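Local coordinates for hypothetical bacterial 6-phosphogluconolactonase (Bacteroides fragilis, PDB 3SCY), which probably hydrolyses 6-phosphogluconolactone to 6-phosphogluconate as a seven-bladed beta-propeller lactonase, at residues A[33-36]-A[37-40]. Residues are numbered along the deposited sequence; the frame is centred on the assembly and turned at random.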
# COMPACT_ATOMS: atom_id res chain seq x y z
N ARG A 33 -10.64 -10.96 13.15
CA ARG A 33 -9.70 -10.91 14.25
C ARG A 33 -8.53 -11.79 13.83
O ARG A 33 -8.76 -12.86 13.28
CB ARG A 33 -10.32 -11.39 15.57
CG ARG A 33 -9.56 -10.84 16.78
CD ARG A 33 -9.92 -9.38 17.04
NE ARG A 33 -11.29 -9.32 17.55
CZ ARG A 33 -12.07 -8.25 17.59
NH1 ARG A 33 -11.65 -7.08 17.11
NH2 ARG A 33 -13.30 -8.35 18.06
N PHE A 34 -7.29 -11.35 14.03
CA PHE A 34 -6.13 -12.19 13.67
C PHE A 34 -5.18 -12.25 14.87
O PHE A 34 -4.72 -11.20 15.33
CB PHE A 34 -5.41 -11.68 12.40
CG PHE A 34 -4.23 -12.57 12.04
CD1 PHE A 34 -4.42 -13.76 11.34
CD2 PHE A 34 -2.94 -12.24 12.46
CE1 PHE A 34 -3.34 -14.60 11.06
CE2 PHE A 34 -1.86 -13.08 12.16
CZ PHE A 34 -2.07 -14.26 11.47
N ASN A 35 -4.86 -13.46 15.35
CA ASN A 35 -3.95 -13.58 16.49
C ASN A 35 -2.50 -13.65 15.98
O ASN A 35 -2.14 -14.62 15.30
CB ASN A 35 -4.32 -14.81 17.32
CG ASN A 35 -3.63 -14.84 18.64
OD1 ASN A 35 -2.40 -14.69 18.74
ND2 ASN A 35 -4.41 -14.99 19.69
N GLU A 36 -1.69 -12.62 16.29
CA GLU A 36 -0.30 -12.54 15.80
C GLU A 36 0.67 -13.43 16.62
O GLU A 36 1.87 -13.39 16.37
CB GLU A 36 0.23 -11.10 15.69
CG GLU A 36 0.33 -10.32 17.00
CD GLU A 36 1.20 -9.07 17.01
OE1 GLU A 36 1.76 -8.71 15.95
OE2 GLU A 36 1.35 -8.48 18.10
N GLU A 37 0.16 -14.21 17.58
CA GLU A 37 1.04 -15.14 18.33
C GLU A 37 0.72 -16.58 17.91
O GLU A 37 1.59 -17.46 18.04
CB GLU A 37 0.95 -14.97 19.88
CG GLU A 37 1.47 -13.64 20.45
CD GLU A 37 2.91 -13.18 20.26
OE1 GLU A 37 3.81 -14.04 20.13
OE2 GLU A 37 3.14 -11.95 20.31
N THR A 38 -0.50 -16.84 17.39
CA THR A 38 -0.91 -18.20 16.98
C THR A 38 -1.28 -18.37 15.50
O THR A 38 -1.29 -19.51 15.02
CB THR A 38 -2.10 -18.69 17.79
OG1 THR A 38 -3.23 -17.89 17.46
CG2 THR A 38 -1.85 -18.70 19.30
N GLY A 39 -1.63 -17.27 14.81
CA GLY A 39 -2.02 -17.36 13.41
C GLY A 39 -3.48 -17.69 13.17
O GLY A 39 -3.91 -17.82 12.02
N GLU A 40 -4.26 -17.82 14.26
CA GLU A 40 -5.70 -18.09 14.19
C GLU A 40 -6.46 -16.83 13.81
O GLU A 40 -6.08 -15.74 14.20
CB GLU A 40 -6.22 -18.63 15.54
CG GLU A 40 -5.53 -19.91 16.02
CD GLU A 40 -5.75 -21.20 15.24
OE1 GLU A 40 -6.64 -21.23 14.36
OE2 GLU A 40 -5.04 -22.19 15.53
O HOH W 1 1.25 -9.77 20.48
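Asn35 OD1 is gripped by two backbone amides of the turn that follows it. Glu37 N lies 2.9 Å from Asn35 OD1 and donates in the carbonyl plane, with 154° at the hydrogen. Thr38 N reaches the same OD1 at 3.2 Å, but from above that plane and at a more bent angle. The amide CG of Asn35 is anti to the backbone N (chi1 -168°), beside the backbone carbonyl carbon, which brings OD1 within reach of both amides. Thr38 OG1 packs against the flank of this side chain, 3.3 Å from Asn35 CB, and takes a weak bond from Glu40 N.

Two backbone bonds close the loop. Gly39 N donates to Asn35 O at 2.7 Å, and Asn35 N donates almost straight to Glu40 O at 2.8 Å. Gly39 has a positive phi (85°), a backbone shape glycine adopts readily, and it turns the chain back toward strand 41-48. The Phe34 ring lies by this glycine, with CE1 3.4 Å from Gly39 O. One water donates to both Glu36 OE2 and Glu37 OE2; it links the two carboxylates and probably eases the repulsion between them. Glu40 turns away to a salt bridge with Lys347. The Asn35 side chain forms an Asx turn within a four-residue beta-hairpin loop, an alpha-turn ending in a glycine with positive phi, joining strands 28-35 and 41-48 of one four-stranded propeller blade.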